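PDB 1GCV: hemoglobin subunit beta from Mustelus griseus, which carries oxygen on its heme from the gills to the peripheral tissues, working as part of a tetramer of two alpha and two beta chains. Local coordinates for residues D69-K72 with T73-D77; S79-A83 with D84-V88. All blocks are in the same frame, centred on the assembly; numbering follows the deposited sequence.

Interaction 1 of 2, residues D69-K72 with T73-D77; sequences DDVK and TLFKD
Val71 and Phe75 make the tight half of this local contact, one helical turn apart with their side chains side by side and pointing the same way. CG1 of Val71 lies over one face of the phenyl ring, 4.3 Å from its centroid and 25° off the ring normal, which meets the criterion for a CH-pi contact. The methyl stays over the face but is displaced toward CD1: Val71 CG1 is 3.9 Å from Phe75 CD1. Val71 brings that methyl round by setting CG1 anti to its backbone N (chi1 176°). The backbone supports the pairing, since Phe75 N donates to Val71 O at 3.0 Å. One residue earlier, Leu74 N donates to Asp70 O at 3.2 Å. Val71 and Phe75 are both buried, against Ala64 of helix 50-66 and Ala130 of helix 114-132.

The other flank is loose and faces solvent. Asp70 sits at the N-cap position, but its carboxylate makes no capping bond; what touches is its CB, 3.6 Å from Thr73 OG1. Lys72 contributes mainly its backbone and CB here, while its amine runs off to a salt bridge with Asp129. Lys76 is barely involved, its CB 4.0 Å from Lys72 O.

Phe75 leaves helical geometry (psi 10°) and is also the residue just before helix 76-86, so helix 71-74 ends where the next begins. A short helical turn leading into the proximal helix, with an aromatic side chain reaching within about 4 Å of the heme, is consistent with the EF-to-F region of the globin fold.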
loop_
_atom_site.group_PDB
_atom_site.type_symbol
_atom_site.label_atom_id
_atom_site.label_comp_id
_atom_site.label_asym_id
_atom_site.label_seq_id
_atom_site.Cartn_x
_atom_site.Cartn_y
_atom_site.Cartn_z
ATOM N N ASP B 69 -6.175 -19.860 -16.747
ATOM C CA ASP B 69 -4.742 -19.860 -16.993
ATOM C C ASP B 69 -4.308 -18.798 -17.989
ATOM O O ASP B 69 -3.116 -18.617 -18.228
ATOM C CB ASP B 69 -4.283 -21.239 -17.461
ATOM C CG ASP B 69 -3.978 -22.166 -16.302
ATOM O OD1 ASP B 69 -3.140 -21.802 -15.440
ATOM O OD2 ASP B 69 -4.582 -23.259 -16.254
ATOM N N ASP B 70 -5.278 -18.102 -18.574
ATOM C CA ASP B 70 -4.977 -17.032 -19.521
ATOM C C ASP B 70 -5.888 -15.825 -19.271
ATOM O O ASP B 70 -6.503 -15.306 -20.205
ATOM C CB ASP B 70 -5.141 -17.495 -20.988
ATOM C CG ASP B 70 -5.443 -18.982 -21.120
ATOM O OD1 ASP B 70 -6.643 -19.339 -21.219
ATOM O OD2 ASP B 70 -4.480 -19.786 -21.141
ATOM N N VAL B 71 -5.976 -15.380 -18.017
ATOM C CA VAL B 71 -6.826 -14.237 -17.687
ATOM C C VAL B 71 -6.245 -12.936 -18.250
ATOM O O VAL B 71 -6.989 -12.031 -18.620
ATOM C CB VAL B 71 -7.046 -14.103 -16.149
ATOM C CG1 VAL B 71 -7.843 -12.840 -15.844
ATOM C CG2 VAL B 71 -7.808 -15.317 -15.621
ATOM N N LYS B 72 -4.920 -12.854 -18.331
ATOM C CA LYS B 72 -4.254 -11.671 -18.868
ATOM C C LYS B 72 -4.610 -11.427 -20.335
ATOM O O LYS B 72 -4.878 -10.290 -20.719
ATOM C CB LYS B 72 -2.737 -11.804 -18.744
ATOM C CG LYS B 72 -2.156 -11.188 -17.489
ATOM C CD LYS B 72 -0.684 -11.538 -17.358
ATOM C CE LYS B 72 -0.342 -11.940 -15.937
ATOM N NZ LYS B 72 0.726 -11.073 -15.373
ATOM N N THR B 73 -4.606 -12.484 -21.153
ATOM C CA THR B 73 -4.930 -12.361 -22.582
ATOM C C THR B 73 -6.424 -12.113 -22.790
ATOM O O THR B 73 -6.827 -11.358 -23.673
ATOM C CB THR B 73 -4.533 -13.636 -23.397
ATOM O OG1 THR B 73 -3.800 -14.547 -22.571
ATOM C CG2 THR B 73 -3.675 -13.257 -24.588
ATOM N N LEU B 74 -7.236 -12.754 -21.960
ATOM C CA LEU B 74 -8.685 -12.629 -22.026
ATOM C C LEU B 74 -9.182 -11.228 -21.654
ATOM O O LEU B 74 -10.153 -10.743 -22.232
ATOM C CB LEU B 74 -9.318 -13.671 -21.097
ATOM C CG LEU B 74 -10.833 -13.661 -20.892
ATOM C CD1 LEU B 74 -11.504 -14.537 -21.948
ATOM C CD2 LEU B 74 -11.159 -14.157 -19.489
ATOM N N PHE B 75 -8.515 -10.581 -20.698
ATOM C CA PHE B 75 -8.907 -9.247 -20.234
ATOM C C PHE B 75 -8.130 -8.101 -20.893
ATOM O O PHE B 75 -8.242 -6.951 -20.468
ATOM C CB PHE B 75 -8.728 -9.144 -18.706
ATOM C CG PHE B 75 -9.888 -9.688 -17.901
ATOM C CD1 PHE B 75 -9.888 -9.579 -16.515
ATOM C CD2 PHE B 75 -10.968 -10.312 -18.516
ATOM C CE1 PHE B 75 -10.941 -10.083 -15.753
ATOM C CE2 PHE B 75 -12.027 -10.819 -17.762
ATOM C CZ PHE B 75 -12.010 -10.703 -16.376
ATOM N N LYS B 76 -7.350 -8.399 -21.926
ATOM C CA LYS B 76 -6.569 -7.356 -22.584
ATOM C C LYS B 76 -7.405 -6.163 -23.043
ATOM O O LYS B 76 -7.042 -5.014 -22.793
ATOM C CB LYS B 76 -5.800 -7.929 -23.777
ATOM C CG LYS B 76 -4.404 -7.347 -23.929
ATOM C CD LYS B 76 -4.046 -7.133 -25.390
ATOM C CE LYS B 76 -3.486 -8.409 -26.012
ATOM N NZ LYS B 76 -2.572 -9.148 -25.086
ATOM N N ASP B 77 -8.522 -6.435 -23.711
ATOM C CA ASP B 77 -9.392 -5.373 -24.198
ATOM C C ASP B 77 -10.161 -4.699 -23.075
ATOM O O ASP B 77 -10.336 -3.483 -23.084
ATOM C CB ASP B 77 -10.374 -5.927 -25.225
ATOM C CG ASP B 77 -9.772 -6.011 -26.608
ATOM O OD1 ASP B 77 -8.837 -5.232 -26.905
ATOM O OD2 ASP B 77 -10.234 -6.860 -27.398
#

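Interaction 2 of 2, residues S79-A83 with D84-V88; sequences SKKHA and DDLHV. With HEM (protoporphyrin IX containing Fe), chain F.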
loop_
_atom_site.group_PDB
_atom_site.type_symbol
_atom_site.label_atom_id
_atom_site.label_comp_id
_atom_site.label_asym_id
_atom_site.label_seq_id
_atom_site.Cartn_x
_atom_site.Cartn_y
_atom_site.Cartn_z
ATOM N N SER B 79 -9.186 -4.371 -20.146
ATOM C CA SER B 79 -8.184 -3.563 -19.469
ATOM C C SER B 79 -7.954 -2.237 -20.202
ATOM O O SER B 79 -7.838 -1.185 -19.571
ATOM C CB SER B 79 -6.874 -4.347 -19.371
ATOM O OG SER B 79 -5.892 -3.608 -18.671
ATOM N N LYS B 80 -7.884 -2.289 -21.532
ATOM C CA LYS B 80 -7.681 -1.086 -22.335
ATOM C C LYS B 80 -8.906 -0.193 -22.238
ATOM O O LYS B 80 -8.790 1.029 -22.252
ATOM C CB LYS B 80 -7.428 -1.444 -23.802
ATOM C CG LYS B 80 -6.123 -2.171 -24.029
ATOM C CD LYS B 80 -5.823 -2.324 -25.503
ATOM C CE LYS B 80 -4.342 -2.115 -25.762
ATOM N NZ LYS B 80 -4.006 -2.280 -27.202
ATOM N N LYS B 81 -10.078 -0.810 -22.137
ATOM C CA LYS B 81 -11.330 -0.078 -22.022
ATOM C C LYS B 81 -11.386 0.706 -20.707
ATOM O O LYS B 81 -11.881 1.833 -20.673
ATOM C CB LYS B 81 -12.513 -1.048 -22.105
ATOM C CG LYS B 81 -13.851 -0.440 -21.710
ATOM C CD LYS B 81 -14.749 -0.239 -22.926
ATOM C CE LYS B 81 -15.582 1.037 -22.815
ATOM N NZ LYS B 81 -16.914 0.800 -22.174
ATOM N N HIS B 82 -10.880 0.118 -19.625
ATOM C CA HIS B 82 -10.887 0.799 -18.328
ATOM C C HIS B 82 -9.848 1.915 -18.267
ATOM O O HIS B 82 -10.074 2.951 -17.642
ATOM C CB HIS B 82 -10.615 -0.192 -17.192
ATOM C CG HIS B 82 -11.810 -1.005 -16.785
ATOM N ND1 HIS B 82 -12.227 -2.050 -17.597
ATOM C CD2 HIS B 82 -12.634 -0.804 -15.678
ATOM C CE1 HIS B 82 -13.350 -2.443 -16.990
ATOM N NE2 HIS B 82 -13.619 -1.787 -15.902
ATOM N N ALA B 83 -8.707 1.703 -18.919
ATOM C CA ALA B 83 -7.631 2.688 -18.920
ATOM C C ALA B 83 -7.863 3.868 -19.852
ATOM O O ALA B 83 -7.781 5.018 -19.432
ATOM C CB ALA B 83 -6.314 2.012 -19.272
ATOM N N ASP B 84 -8.160 3.578 -21.115
ATOM C CA ASP B 84 -8.365 4.611 -22.128
ATOM C C ASP B 84 -9.766 5.198 -22.262
ATOM O O ASP B 84 -9.914 6.385 -22.539
ATOM C CB ASP B 84 -7.926 4.080 -23.491
ATOM C CG ASP B 84 -6.478 3.650 -23.506
ATOM O OD1 ASP B 84 -6.125 2.782 -24.334
ATOM O OD2 ASP B 84 -5.693 4.178 -22.690
ATOM N N ASP B 85 -10.789 4.375 -22.074
ATOM C CA ASP B 85 -12.167 4.830 -22.208
ATOM C C ASP B 85 -12.778 5.378 -20.928
ATOM O O ASP B 85 -13.194 6.532 -20.872
ATOM C CB ASP B 85 -13.046 3.680 -22.698
ATOM C CG ASP B 85 -13.295 3.726 -24.184
ATOM O OD1 ASP B 85 -12.306 3.797 -24.946
ATOM O OD2 ASP B 85 -14.482 3.688 -24.582
ATOM N N LEU B 86 -12.838 4.531 -19.905
ATOM C CA LEU B 86 -13.443 4.878 -18.627
ATOM C C LEU B 86 -12.568 5.667 -17.662
ATOM O O LEU B 86 -13.078 6.344 -16.768
ATOM C CB LEU B 86 -13.928 3.597 -17.949
ATOM C CG LEU B 86 -14.765 2.723 -18.887
ATOM C CD1 LEU B 86 -14.789 1.286 -18.412
ATOM C CD2 LEU B 86 -16.165 3.289 -18.947
ATOM N N HIS B 87 -11.255 5.578 -17.839
ATOM C CA HIS B 87 -10.319 6.275 -16.965
ATOM C C HIS B 87 -10.532 5.916 -15.495
ATOM O O HIS B 87 -10.607 6.791 -14.633
ATOM C CB HIS B 87 -10.441 7.784 -17.175
ATOM C CG HIS B 87 -10.011 8.222 -18.538
ATOM N ND1 HIS B 87 -10.895 8.702 -19.478
ATOM C CD2 HIS B 87 -8.801 8.183 -19.143
ATOM C CE1 HIS B 87 -10.249 8.941 -20.605
ATOM N NE2 HIS B 87 -8.976 8.634 -20.428
ATOM N N VAL B 88 -10.635 4.619 -15.222
ATOM C CA VAL B 88 -10.821 4.134 -13.866
ATOM C C VAL B 88 -9.438 3.989 -13.240
ATOM O O VAL B 88 -8.535 3.404 -13.837
ATOM C CB VAL B 88 -11.547 2.757 -13.847
ATOM C CG1 VAL B 88 -11.628 2.213 -12.420
ATOM C CG2 VAL B 88 -12.942 2.904 -14.428
HETATM C CHA HEM F . -17.534 -1.321 -17.289
HETATM C CHB HEM F . -15.624 -5.484 -15.659
HETATM C CHC HEM F . -14.083 -3.154 -11.671
HETATM C CHD HEM F . -15.910 1.019 -13.352
HETATM C C1A HEM F . -17.160 -2.662 -17.154
HETATM C C2A HEM F . -17.518 -3.716 -18.079
HETATM C C3A HEM F . -16.979 -4.868 -17.626
HETATM C C4A HEM F . -16.307 -4.546 -16.398
HETATM C CMA HEM F . -17.012 -6.228 -18.306
HETATM C CAA HEM F . -18.337 -3.592 -19.336
HETATM C CBA HEM F . -17.399 -3.266 -20.468
HETATM C CGA HEM F . -18.093 -2.538 -21.591
HETATM O O1A HEM F . -17.970 -2.986 -22.749
HETATM O O2A HEM F . -18.761 -1.516 -21.317
HETATM C C1B HEM F . -14.979 -5.197 -14.477
HETATM C C2B HEM F . -14.349 -6.218 -13.671
HETATM C C3B HEM F . -13.959 -5.590 -12.499
HETATM C C4B HEM F . -14.308 -4.153 -12.639
HETATM C CMB HEM F . -14.132 -7.681 -14.099
HETATM C CAB HEM F . -13.431 -6.241 -11.378
HETATM C CBB HEM F . -12.230 -5.864 -10.740
HETATM C C1C HEM F . -14.417 -1.787 -11.795
HETATM C C2C HEM F . -14.259 -0.781 -10.732
HETATM C C3C HEM F . -14.706 0.404 -11.256
HETATM C C4C HEM F . -15.214 0.106 -12.586
HETATM C CMC HEM F . -13.787 -0.999 -9.292
HETATM C CAC HEM F . -14.616 1.688 -10.697
HETATM C CBC HEM F . -14.950 2.012 -9.372
HETATM C C1D HEM F . -16.474 0.734 -14.576
HETATM C C2D HEM F . -17.241 1.701 -15.323
HETATM C C3D HEM F . -17.730 1.046 -16.403
HETATM C C4D HEM F . -17.207 -0.311 -16.363
HETATM C CMD HEM F . -17.409 3.177 -14.988
HETATM C CAD HEM F . -18.688 1.607 -17.450
HETATM C CBD HEM F . -20.045 1.921 -16.846
HETATM C CGD HEM F . -21.186 1.666 -17.807
HETATM O O1D HEM F . -22.323 1.462 -17.325
HETATM O O2D HEM F . -20.946 1.670 -19.037
HETATM N NA HEM F . -16.382 -3.172 -16.117
HETATM N NB HEM F . -14.917 -3.922 -13.874
HETATM N NC HEM F . -15.003 -1.227 -12.943
HETATM N ND HEM F . -16.427 -0.496 -15.222
HETATM FE FE HEM F . -15.454 -2.156 -14.668
#
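Leu86 CD1 sits over the middle of one face of the His82 imidazole, 4.0 Å from the ring centroid and only 6° off the normal, a CH-pi contact. At the ring's edge lies the porphyrin, with HEM C4A in the imidazole plane, while Val88 CG2 approaches obliquely, 3.9 Å from His82 CD2. This is the proximal side of the globin heme pocket: His82 NE2 binds the heme iron at 2.2 Å. The second ring nitrogen, His82 ND1, is hydrogen-bonded to Leu78 O, a second-shell bond that helps fix its rotation and may make the imidazole a stronger donor to iron. The second flat group, His87, has Asp84 C 3.9 Å above one face, toward the rim.

The helix widens as it ends. Lys81 O takes a straight bond from Leu86 N (3.0 Å, 166°) and only a weak one from Asp85 N, the signature of a pi-type turn. His87 then turns to positive phi (56°), and Val88 N closes back on His82 O at 3.0 Å. This returns Val88 to the heme, where its CG1 approaches HEM CAC.

Lys81 bends along its chain to pass Asp85, its CE 3.4 Å from Asp85 OD2. The amine stays beyond salt-bridge range of that carboxylate and instead donates from Lys81 NZ to propionate oxygen HEM O2A at 3.1 Å.

From the N terminus, interaction 1 comes first: residues 69-77 form helix 71-74 and, past its break, enter helix 76-86. Interaction 2 follows in series at residues 79-88, on the remainder of that same helix and the turn after it. Neither nests within or crosses the other; each closes only a local turn, and their centres lie 15 Å apart with no touch beyond adjoining in sequence. Helix 76-86 is the common element. Interaction 1 packs helix 71-74 and Phe75, the residue before helix 76-86, against helices 50-66 and 114-132, whereas interaction 2 ties the end of helix 76-86 to the heme and, through Val88 and Tyr135, to the C-terminal region.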